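Local coordinates for protein UDP-glucose 4-epimerase (Brucella ovis, PDB 4WOK) that probably interconverts UDP-glucose and UDP-galactose by inverting the sugar at C4, using a bound NAD as the hydride carrier, at residues A11-V16 with E73-V78. The protein carries 2 engineered substitutions. Numbering follows the deposited sequence.
Sequences ANNVLV and EKYAPV. Engineered in segment 73-78: A76 (natural residue Val).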
ATOM      1  N   ALA A  11      -8.947   7.281  23.783  1.00 48.22           N
ATOM      2  CA  ALA A  11     -10.370   7.401  23.483  1.00 60.53           C
ATOM      3  C   ALA A  11     -10.654   6.845  22.095  1.00 51.14           C
ATOM      4  O   ALA A  11     -10.961   5.661  21.940  1.00 57.24           O
ATOM      5  CB  ALA A  11     -10.830   8.850  23.585  1.00 66.53           C
ATOM      6  N   ASN A  12     -10.555   7.687  21.078  1.00 37.06           N
ATOM      7  CA  ASN A  12     -10.779   7.182  19.738  1.00 31.89           C
ATOM      8  C   ASN A  12      -9.872   7.840  18.697  1.00 32.06           C
ATOM      9  O   ASN A  12     -10.117   7.696  17.508  1.00 29.50           O
ATOM     10  CB  ASN A  12     -12.260   7.339  19.341  1.00 40.33           C
ATOM     11  CG  ASN A  12     -12.645   8.780  19.063  1.00 48.75           C
ATOM     12  OD1 ASN A  12     -12.076   9.711  19.640  1.00 51.79           O
ATOM     13  ND2 ASN A  12     -13.618   8.973  18.168  1.00 42.85           N
ATOM     14  N   ASN A  13      -8.816   8.534  19.138  1.00 26.08           N
ATOM     15  CA  ASN A  13      -7.815   9.037  18.172  1.00 24.42           C
ATOM     16  C   ASN A  13      -7.003   7.887  17.585  1.00 28.49           C
ATOM     17  O   ASN A  13      -6.529   7.015  18.321  1.00 26.98           O
ATOM     18  CB  ASN A  13      -6.867  10.049  18.825  1.00 23.98           C
ATOM     19  CG  ASN A  13      -7.557  11.337  19.216  1.00 35.87           C
ATOM     20  OD1 ASN A  13      -8.466  11.809  18.525  1.00 32.11           O
ATOM     21  ND2 ASN A  13      -7.123  11.922  20.332  1.00 27.55           N
ATOM     22  N   VAL A  14      -6.840   7.889  16.267  1.00 25.30           N
ATOM     23  CA  VAL A  14      -5.979   6.929  15.604  1.00 24.30           C
ATOM     24  C   VAL A  14      -4.968   7.728  14.803  1.00 23.33           C
ATOM     25  O   VAL A  14      -5.336   8.576  13.999  1.00 20.10           O
ATOM     26  CB  VAL A  14      -6.782   5.966  14.703  1.00 24.87           C
ATOM     27  CG1 VAL A  14      -5.850   5.098  13.856  1.00 24.16           C
ATOM     28  CG2 VAL A  14      -7.678   5.079  15.582  1.00 23.83           C
ATOM     29  N   LEU A  15      -3.688   7.513  15.084  1.00 20.52           N
ATOM     30  CA  LEU A  15      -2.645   8.270  14.415  1.00 18.57           C
ATOM     31  C   LEU A  15      -2.322   7.611  13.070  1.00 22.01           C
ATOM     32  O   LEU A  15      -1.886   6.462  13.010  1.00 22.49           O
ATOM     33  CB  LEU A  15      -1.389   8.361  15.283  1.00 23.99           C
ATOM     34  CG  LEU A  15      -0.278   9.244  14.711  1.00 20.16           C
ATOM     35  CD1 LEU A  15      -0.719  10.708  14.784  1.00 22.25           C
ATOM     36  CD2 LEU A  15       1.011   9.012  15.499  1.00 18.82           C
ATOM     37  N   VAL A  16      -2.560   8.341  11.994  1.00 17.98           N
ATOM     38  CA  VAL A  16      -2.318   7.815  10.658  1.00 17.48           C
ATOM     39  C   VAL A  16      -1.080   8.488  10.101  1.00 17.62           C
ATOM     40  O   VAL A  16      -1.121   9.605   9.577  1.00 21.33           O
ATOM     41  CB  VAL A  16      -3.520   8.033   9.734  1.00 18.97           C
ATOM     42  CG1 VAL A  16      -3.298   7.314   8.412  1.00 21.00           C
ATOM     43  CG2 VAL A  16      -4.813   7.521  10.411  1.00 19.86           C
ATOM     44  N   GLU A  73       1.802  12.064  22.667  1.00 22.60           N
ATOM     45  CA  GLU A  73       1.412  12.486  24.020  1.00 25.57           C
ATOM     46  C   GLU A  73       0.146  13.342  23.983  1.00 29.34           C
ATOM     47  O   GLU A  73      -0.755  13.190  24.823  1.00 27.69           O
ATOM     48  CB  GLU A  73       2.570  13.233  24.698  1.00 24.29           C
ATOM     49  CG  GLU A  73       3.755  12.302  24.939  1.00 26.93           C
ATOM     50  CD  GLU A  73       4.920  12.943  25.690  1.00 27.93           C
ATOM     51  OE1 GLU A  73       4.968  14.186  25.829  1.00 28.52           O
ATOM     52  OE2 GLU A  73       5.790  12.175  26.152  1.00 27.93           O
ATOM     53  N   LYS A  74       0.056  14.232  23.005  1.00 22.90           N
ATOM     54  CA  LYS A  74      -1.131  15.073  22.885  1.00 27.60           C
ATOM     55  C   LYS A  74      -2.387  14.254  22.563  1.00 28.88           C
ATOM     56  O   LYS A  74      -3.446  14.474  23.153  1.00 25.27           O
ATOM     57  CB  LYS A  74      -0.920  16.143  21.816  1.00 30.36           C
ATOM     58  CG  LYS A  74      -2.162  16.980  21.552  1.00 36.96           C
ATOM     59  CD  LYS A  74      -1.895  18.076  20.527  1.00 41.32           C
ATOM     60  CE  LYS A  74      -3.143  18.930  20.312  1.00 47.29           C
ATOM     61  NZ  LYS A  74      -2.887  20.079  19.399  1.00 45.84           N
ATOM     62  N   TYR A  75      -2.273  13.312  21.628  1.00 25.16           N
ATOM     63  CA  TYR A  75      -3.463  12.638  21.111  1.00 25.03           C
ATOM     64  C   TYR A  75      -3.749  11.278  21.758  1.00 29.12           C
ATOM     65  O   TYR A  75      -4.854  10.753  21.607  1.00 29.89           O
ATOM     66  CB  TYR A  75      -3.359  12.474  19.591  1.00 24.56           C
ATOM     67  CG  TYR A  75      -3.527  13.779  18.846  1.00 22.47           C
ATOM     68  CD1 TYR A  75      -4.786  14.294  18.600  1.00 25.72           C
ATOM     69  CD2 TYR A  75      -2.418  14.512  18.414  1.00 24.44           C
ATOM     70  CE1 TYR A  75      -4.951  15.491  17.935  1.00 24.69           C
ATOM     71  CE2 TYR A  75      -2.574  15.715  17.749  1.00 23.21           C
ATOM     72  CZ  TYR A  75      -3.848  16.192  17.509  1.00 22.54           C
ATOM     73  OH  TYR A  75      -4.033  17.385  16.861  1.00 27.70           O
ATOM     74  N   ALA A  76      -2.777  10.723  22.487  1.00 24.83           N
ATOM     75  CA  ALA A  76      -2.939   9.412  23.128  1.00 24.43           C
ATOM     76  C   ALA A  76      -3.657   8.414  22.219  1.00 25.47           C
ATOM     77  O   ALA A  76      -4.708   7.871  22.590  1.00 26.80           O
ATOM     78  CB  ALA A  76      -3.714   9.557  24.471  1.00 27.66           C
ATOM     79  N   PRO A  77      -3.112   8.177  21.020  1.00 25.17           N
ATOM     80  CA  PRO A  77      -3.859   7.374  20.051  1.00 25.88           C
ATOM     81  C   PRO A  77      -4.032   5.931  20.493  1.00 24.84           C
ATOM     82  O   PRO A  77      -3.123   5.374  21.113  1.00 25.69           O
ATOM     83  CB  PRO A  77      -3.001   7.450  18.790  1.00 25.56           C
ATOM     84  CG  PRO A  77      -1.635   7.756  19.267  1.00 24.32           C
ATOM     85  CD  PRO A  77      -1.777   8.558  20.522  1.00 24.56           C
ATOM     86  N   VAL A  78      -5.181   5.337  20.177  1.00 23.38           N
ATOM     87  CA  VAL A  78      -5.433   3.946  20.533  1.00 29.06           C
ATOM     88  C   VAL A  78      -4.688   2.995  19.599  1.00 29.47           C
ATOM     89  O   VAL A  78      -4.545   1.809  19.893  1.00 26.10           O
ATOM     90  CB  VAL A  78      -6.934   3.609  20.494  1.00 35.14           C
ATOM     91  CG1 VAL A  78      -7.709   4.576  21.368  1.00 43.94           C
ATOM     92  CG2 VAL A  78      -7.442   3.648  19.055  1.00 31.34           C
TER
HETATM   93  O   HOH W   1      -7.338   8.509  21.857  1.00 26.29           O
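N13 and V78 bury the most surface here, and N13 meets the partner segment with both its backbone and its side chain. Its carboxamide reaches the C-terminal end of helix 65-75, where ND2 gives a hydrogen bond to Y75 O at 2.9 Å, nearly straight (171° at the hydrogen) and directed at a lone pair in the carbonyl plane. The acceptor lies almost in the amide plane. With CG beside its backbone N (chi1 -67°), the short side chain is turned so that ND2 can also meet the edge of the Y75 ring, 3.8 Å from CD1, the amide standing steeply to the ring plane. Asparagine suits the place, since an amide N-H can serve a carbonyl that the ending helix leaves without a further turn. The Y75 hydroxyl is held by D56.

N13 O accepts from V78 N at 2.8 Å, with P77 CA making a CH...O contact to the same oxygen. The bond ties the loop just before strand 79-82 to the start of strand 13-17; L15 then pairs with A79 and I81. In this Rossmann-type fold, helix 65-75 belongs to the beta-alpha-beta crossover from strand 57-59 to strand 79-82, on the other side of strand 13-17. At A76, an engineered substitution for Val, the chain leaves helical angles with a positive phi.

P77, whose ring nitrogen has no hydrogen to satisfy, lays CB and CG against L15 CB, each at 4.0 Å. V78 spreads its two methyls: CG1 lies against the backbone at A11, 3.5 Å from its O, while CG2 meets V14 CG2 at 3.8 Å, an apolar contact between two beta-branched side chains. One water accepts from the backbone N of A11 and of N13 and donates to A76 O.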